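Local coordinates for protein COMPASS component SPP1 (Saccharomyces cerevisiae S288c, PDB 6J2P) that reads a methylated lysine mark on the histone H3 tail through its PHD finger, as a component of the histone-methylating Set1C/COMPASS complex, at residues D62-F67 and T90-K95; C96-C101 and E114-E119. All blocks are in the same frame, centred on the assembly; numbering follows the deposited sequence.

Interaction 1. Residues D62-F67 and T90-K95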
loop_
_atom_site.group_PDB
_atom_site.type_symbol
_atom_site.label_atom_id
_atom_site.label_comp_id
_atom_site.label_asym_id
_atom_site.label_seq_id
_atom_site.Cartn_x
_atom_site.Cartn_y
_atom_site.Cartn_z
ATOM N N ASP A 62 4.597 4.378 -1.269
ATOM C CA ASP A 62 4.165 5.188 -0.138
ATOM C C ASP A 62 2.870 5.940 -0.425
ATOM O O ASP A 62 2.588 6.951 0.226
ATOM C CB ASP A 62 5.274 6.160 0.266
ATOM C CG ASP A 62 6.633 5.482 0.374
ATOM O OD1 ASP A 62 6.782 4.579 1.226
ATOM O OD2 ASP A 62 7.549 5.851 -0.394
ATOM N N LEU A 63 2.074 5.462 -1.380
ATOM C CA LEU A 63 0.805 6.083 -1.730
ATOM C C LEU A 63 -0.395 5.317 -1.186
ATOM O O LEU A 63 -1.526 5.576 -1.609
ATOM C CB LEU A 63 0.693 6.223 -3.250
ATOM C CG LEU A 63 1.607 7.293 -3.847
ATOM C CD1 LEU A 63 1.493 7.339 -5.365
ATOM C CD2 LEU A 63 1.288 8.647 -3.234
ATOM N N VAL A 64 -0.174 4.387 -0.262
ATOM C CA VAL A 64 -1.236 3.582 0.331
ATOM C C VAL A 64 -1.445 4.058 1.761
ATOM O O VAL A 64 -0.500 4.079 2.559
ATOM C CB VAL A 64 -0.899 2.084 0.294
ATOM C CG1 VAL A 64 -1.875 1.301 1.158
ATOM C CG2 VAL A 64 -0.911 1.571 -1.132
ATOM N N PHE A 65 -2.681 4.440 2.087
ATOM C CA PHE A 65 -2.994 4.815 3.462
ATOM C C PHE A 65 -3.316 3.587 4.306
ATOM O O PHE A 65 -2.764 3.410 5.396
ATOM C CB PHE A 65 -4.158 5.808 3.491
ATOM C CG PHE A 65 -4.515 6.281 4.875
ATOM C CD1 PHE A 65 -3.665 7.121 5.575
ATOM C CD2 PHE A 65 -5.697 5.879 5.476
ATOM C CE1 PHE A 65 -3.989 7.555 6.848
ATOM C CE2 PHE A 65 -6.026 6.309 6.747
ATOM C CZ PHE A 65 -5.171 7.148 7.436
ATOM N N SER A 66 -4.211 2.732 3.815
ATOM C CA SER A 66 -4.550 1.486 4.490
ATOM C C SER A 66 -4.899 0.452 3.433
ATOM O O SER A 66 -5.716 0.720 2.546
ATOM C CB SER A 66 -5.716 1.676 5.466
ATOM O OG SER A 66 -6.829 2.274 4.824
ATOM N N PHE A 67 -4.280 -0.717 3.524
ATOM C CA PHE A 67 -4.465 -1.769 2.538
ATOM C C PHE A 67 -5.358 -2.870 3.095
ATOM O O PHE A 67 -5.276 -3.218 4.277
ATOM C CB PHE A 67 -3.119 -2.356 2.108
ATOM C CG PHE A 67 -3.239 -3.575 1.241
ATOM C CD1 PHE A 67 -3.594 -3.462 -0.093
ATOM C CD2 PHE A 67 -3.000 -4.836 1.763
ATOM C CE1 PHE A 67 -3.708 -4.585 -0.894
ATOM C CE2 PHE A 67 -3.113 -5.961 0.969
ATOM C CZ PHE A 67 -3.469 -5.835 -0.362
ATOM N N THR A 90 -9.457 -0.728 0.255
ATOM C CA THR A 90 -8.134 -0.118 0.266
ATOM C C THR A 90 -8.236 1.371 -0.039
ATOM O O THR A 90 -8.843 1.773 -1.036
ATOM C CB THR A 90 -7.220 -0.802 -0.748
ATOM O OG1 THR A 90 -6.941 -2.140 -0.317
ATOM C CG2 THR A 90 -5.913 -0.037 -0.881
ATOM N N LEU A 91 -7.649 2.189 0.829
ATOM C CA LEU A 91 -7.623 3.634 0.653
ATOM C C LEU A 91 -6.252 4.071 0.153
ATOM O O LEU A 91 -5.220 3.609 0.649
ATOM C CB LEU A 91 -7.955 4.348 1.965
ATOM C CG LEU A 91 -9.349 4.097 2.541
ATOM C CD1 LEU A 91 -9.443 4.620 3.966
ATOM C CD2 LEU A 91 -10.411 4.733 1.660
ATOM N N TRP A 92 -6.249 4.969 -0.826
ATOM C CA TRP A 92 -5.024 5.460 -1.439
ATOM C C TRP A 92 -4.783 6.915 -1.057
ATOM O O TRP A 92 -5.720 7.717 -1.000
ATOM C CB TRP A 92 -5.086 5.324 -2.962
ATOM C CG TRP A 92 -5.171 3.903 -3.418
ATOM C CD1 TRP A 92 -6.299 3.143 -3.525
ATOM C CD2 TRP A 92 -4.082 3.068 -3.828
ATOM N NE1 TRP A 92 -5.980 1.885 -3.977
ATOM C CE2 TRP A 92 -4.625 1.813 -4.170
ATOM C CE3 TRP A 92 -2.702 3.260 -3.937
ATOM C CZ2 TRP A 92 -3.836 0.755 -4.612
ATOM C CZ3 TRP A 92 -1.921 2.209 -4.382
ATOM C CH2 TRP A 92 -2.489 0.972 -4.713
ATOM N N LYS A 93 -3.520 7.248 -0.801
ATOM C CA LYS A 93 -3.146 8.621 -0.499
ATOM C C LYS A 93 -3.188 9.477 -1.764
ATOM O O LYS A 93 -3.358 8.985 -2.883
ATOM C CB LYS A 93 -1.755 8.670 0.134
ATOM C CG LYS A 93 -1.666 7.970 1.483
ATOM C CD LYS A 93 -0.292 8.135 2.104
ATOM C CE LYS A 93 -0.214 7.459 3.461
ATOM N NZ LYS A 93 1.135 7.615 4.073
ATOM N N ARG A 94 -3.034 10.784 -1.572
ATOM C CA ARG A 94 -3.039 11.747 -2.668
ATOM C C ARG A 94 -1.596 12.047 -3.061
ATOM O O ARG A 94 -0.832 12.598 -2.262
ATOM C CB ARG A 94 -3.775 13.024 -2.263
ATOM C CG ARG A 94 -4.085 13.981 -3.412
ATOM C CD ARG A 94 -4.889 15.169 -2.913
ATOM N NE ARG A 94 -4.172 15.885 -1.861
ATOM C CZ ARG A 94 -4.600 16.005 -0.607
ATOM N NH1 ARG A 94 -5.749 15.454 -0.240
ATOM N NH2 ARG A 94 -3.876 16.672 0.281
ATOM N N LYS A 95 -1.229 11.687 -4.289
ATOM C CA LYS A 95 0.150 11.806 -4.744
ATOM C C LYS A 95 0.493 13.256 -5.068
ATOM O O LYS A 95 -0.347 14.010 -5.566
ATOM C CB LYS A 95 0.368 10.911 -5.968
ATOM C CG LYS A 95 1.615 11.190 -6.793
ATOM C CD LYS A 95 1.361 10.863 -8.260
ATOM C CE LYS A 95 2.222 11.703 -9.185
ATOM N NZ LYS A 95 1.519 12.918 -9.671
#

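Interaction 2. Residues C96-C101 and E114-E119. With ZN (zinc ion), chain J.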
loop_
_atom_site.group_PDB
_atom_site.type_symbol
_atom_site.label_atom_id
_atom_site.label_comp_id
_atom_site.label_asym_id
_atom_site.label_seq_id
_atom_site.Cartn_x
_atom_site.Cartn_y
_atom_site.Cartn_z
ATOM N N CYS A 96 1.732 13.645 -4.755
ATOM C CA CYS A 96 2.228 14.974 -5.093
ATOM C C CYS A 96 2.016 15.261 -6.572
ATOM O O CYS A 96 2.304 14.419 -7.428
ATOM C CB CYS A 96 3.712 15.085 -4.737
ATOM S SG CYS A 96 4.558 16.545 -5.400
ATOM N N ARG A 97 1.508 16.459 -6.865
ATOM C CA ARG A 97 1.073 16.792 -8.217
ATOM C C ARG A 97 2.229 16.989 -9.193
ATOM O O ARG A 97 1.978 17.142 -10.394
ATOM C CB ARG A 97 0.183 18.038 -8.181
ATOM C CG ARG A 97 -0.918 17.974 -7.118
ATOM C CD ARG A 97 -2.291 18.227 -7.718
ATOM N NE ARG A 97 -2.293 19.407 -8.581
ATOM C CZ ARG A 97 -3.199 19.649 -9.526
ATOM N NH1 ARG A 97 -4.188 18.793 -9.736
ATOM N NH2 ARG A 97 -3.122 20.750 -10.263
ATOM N N ILE A 98 3.475 17.004 -8.720
ATOM C CA ILE A 98 4.617 16.928 -9.626
ATOM C C ILE A 98 4.611 15.557 -10.291
ATOM O O ILE A 98 4.624 14.523 -9.612
ATOM C CB ILE A 98 5.932 17.183 -8.876
ATOM C CG1 ILE A 98 5.906 18.556 -8.204
ATOM C CG2 ILE A 98 7.120 17.083 -9.828
ATOM C CD1 ILE A 98 5.752 19.708 -9.171
ATOM N N SER A 99 4.595 15.541 -11.628
ATOM C CA SER A 99 4.457 14.278 -12.353
ATOM C C SER A 99 5.613 13.325 -12.066
ATOM O O SER A 99 5.449 12.104 -12.169
ATOM C CB SER A 99 4.345 14.541 -13.856
ATOM O OG SER A 99 5.426 15.328 -14.320
ATOM N N ASP A 100 6.777 13.857 -11.695
ATOM C CA ASP A 100 7.918 13.006 -11.375
ATOM C C ASP A 100 7.754 12.332 -10.019
ATOM O O ASP A 100 8.088 11.151 -9.867
ATOM C CB ASP A 100 9.207 13.828 -11.398
ATOM C CG ASP A 100 9.866 13.838 -12.760
ATOM O OD1 ASP A 100 11.100 13.657 -12.826
ATOM O OD2 ASP A 100 9.148 14.026 -13.763
ATOM N N CYS A 101 7.244 13.061 -9.030
ATOM C CA CYS A 101 7.207 12.560 -7.664
ATOM C C CYS A 101 6.121 11.507 -7.495
ATOM O O CYS A 101 5.060 11.579 -8.119
ATOM C CB CYS A 101 6.973 13.715 -6.689
ATOM S SG CYS A 101 7.672 13.453 -5.046
ATOM N N GLU A 114 8.164 21.151 0.908
ATOM C CA GLU A 114 8.392 22.502 0.404
ATOM C C GLU A 114 9.330 22.495 -0.798
ATOM O O GLU A 114 9.218 23.359 -1.676
ATOM C CB GLU A 114 8.945 23.391 1.520
ATOM C CG GLU A 114 9.318 24.803 1.086
ATOM C CD GLU A 114 8.215 25.488 0.297
ATOM O OE1 GLU A 114 7.054 25.474 0.755
ATOM O OE2 GLU A 114 8.512 26.039 -0.786
ATOM N N GLU A 115 10.239 21.520 -0.867
ATOM C CA GLU A 115 11.182 21.426 -1.977
ATOM C C GLU A 115 10.501 21.191 -3.320
ATOM O O GLU A 115 11.158 21.327 -4.358
ATOM C CB GLU A 115 12.192 20.308 -1.704
ATOM C CG GLU A 115 12.845 20.377 -0.329
ATOM C CD GLU A 115 12.274 19.362 0.650
ATOM O OE1 GLU A 115 11.998 18.217 0.231
ATOM O OE2 GLU A 115 12.106 19.709 1.839
ATOM N N HIS A 116 9.212 20.842 -3.331
ATOM C CA HIS A 116 8.466 20.645 -4.566
ATOM C C HIS A 116 7.308 21.620 -4.728
ATOM O O HIS A 116 6.551 21.503 -5.699
ATOM C CB HIS A 116 7.929 19.207 -4.645
ATOM C CG HIS A 116 8.924 18.212 -5.161
ATOM N ND1 HIS A 116 8.567 17.151 -5.966
ATOM C CD2 HIS A 116 10.262 18.111 -4.980
ATOM C CE1 HIS A 116 9.642 16.443 -6.261
ATOM N NE2 HIS A 116 10.684 17.004 -5.675
ATOM N N GLY A 117 7.148 22.577 -3.816
ATOM C CA GLY A 117 6.021 23.488 -3.856
ATOM C C GLY A 117 6.166 24.642 -4.829
ATOM O O GLY A 117 6.325 25.795 -4.415
ATOM N N ARG A 118 6.114 24.344 -6.126
ATOM C CA ARG A 118 6.124 25.366 -7.167
ATOM C C ARG A 118 5.125 24.959 -8.238
ATOM O O ARG A 118 5.300 23.926 -8.891
ATOM C CB ARG A 118 7.522 25.549 -7.768
ATOM C CG ARG A 118 7.607 26.677 -8.787
ATOM C CD ARG A 118 8.942 27.405 -8.713
ATOM N NE ARG A 118 9.074 28.414 -9.763
ATOM C CZ ARG A 118 9.127 29.724 -9.542
ATOM N NH1 ARG A 118 9.064 30.194 -8.303
ATOM N NH2 ARG A 118 9.248 30.564 -10.561
ATOM N N GLU A 119 4.084 25.769 -8.417
ATOM C CA GLU A 119 2.981 25.403 -9.298
ATOM C C GLU A 119 3.180 25.894 -10.727
ATOM O O GLU A 119 2.830 25.186 -11.677
ATOM C CB GLU A 119 1.664 25.949 -8.740
ATOM C CG GLU A 119 0.420 25.280 -9.305
ATOM C CD GLU A 119 -0.840 25.660 -8.552
ATOM O OE1 GLU A 119 -1.902 25.058 -8.823
ATOM O OE2 GLU A 119 -0.772 26.560 -7.688
HETATM ZN ZN ZN J . 6.830 15.730 -4.607
#

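Interaction 1. Residues D62-F67 and T90-K95
A classic beta bulge, with Phe65 and Ser66 both facing Leu91, interrupts the short antiparallel pairing that joins the PHD finger to the unconventional C3H zinc-finger region. The oxygen of Leu91 serves both bulge amides, taking Phe65 N at 3.0 Å and Ser66 N in a weak, longer bond. Ser66 returns the link, its O accepting Leu91 N at 3.0 Å. Beyond the bulge Lys93 N reaches Leu63 O at 2.7 Å.

Val64 and Trp92 form a non-hydrogen-bonded pair with side chains on the same face. The CG2 branch of Val64 meets the benzo part of the indole obliquely, 3.5 Å from Trp92 CZ3, while Thr90 CG2 lies above one face of the indole, offset toward the rim near NE1. Ser66 OG lies beside Leu91 CD1 at 3.6 Å. Lys93, extended from CG to NZ, crosses the Phe65 side chain at about a right angle, its CE near the plane of the ring at the edge. Leu63 CD2 packs 3.7 Å from Lys95 CB. Thr90 OG1 passes close to Phe67 CD1 but finds its hydrogen bond at Tyr68 N; Phe67 in turn lies against Cys42 and Cys69 of a PHD zinc site.

Val64 also pairs through its backbone with the bound peptide and packs against an apolar side chain of it. Backbone bonds thus set the register, and apolar and aliphatic contacts fill in around them, which is consistent with the C3H side bracing the strand that meets the peptide.

Interaction 2. Residues C96-C101 and E114-E119
Ile98 lays its CG1 branch obliquely against the imidazole of His116, CG1 coming to 3.8 Å from ND1, the ring nitrogen that holds the zinc ion. With CG1 anti to the carbonyl carbon (chi1 -58°), the branch is directed at His116, and CD1 at its end passes near His116 O and Arg118 O. His116 ND1 lies 2.6 Å from the zinc. The two sulfurs of the other segment, Cys96 SG and Cys101 SG, each bind the metal at 2.5 Å, and Cys112 completes the site. Both thiolates leave their backbones with SG anti to N, which lets Cys96 and Cys101 converge on the ion from the two ends of their loop. Cys101 SG stands 3.8 Å from His116 CE1, oblique to the ring, and Cys96 SG lies farther round it.

The loop also supports its own ligand: Ile98 N donates to Cys96 SG at 3.5 Å with an N-H...S angle of 160°, a bond likely to ease the negative charge of the thiolate and to fix the direction of the sulfur. After the histidine, Gly117 centres an inverse gamma turn, closed by Arg118 N on His116 O, that redirects the chain. Replacing Ile98 by an alanine would remove CG1, CG2 and CD1 and would probably leave a gap beside the imidazole, with His116 steadied on that flank less well.

No hydrogen bond joins the two segments, so zinc ligation is the main tie, as expected of this unconventional C-X(4)-C-X(10)-C-X(3)-H finger, a finger that is necessary for overall structural stability.

In the fold
Interaction 1 lies near the centre of the chain, and interaction 2 in the outlying C3H part; the centres of the two contacts are about 18 Å apart. The first binds two regions together, the PHD finger and the C3H region, by backbone pairing over 610 Å² of buried surface; the second lies wholly within the C3H region, buries 212 Å², and depends on metal bonds in place of strands. Both are partly buried, with exposed residues at their borders. The two follow one another along the chain: Lys95 ends 90-95 and Cys96 begins 96-101, and Lys95 NZ makes a weak hydrogen bond to Ile98 O, tying the strand's exit to the zinc-binding loop.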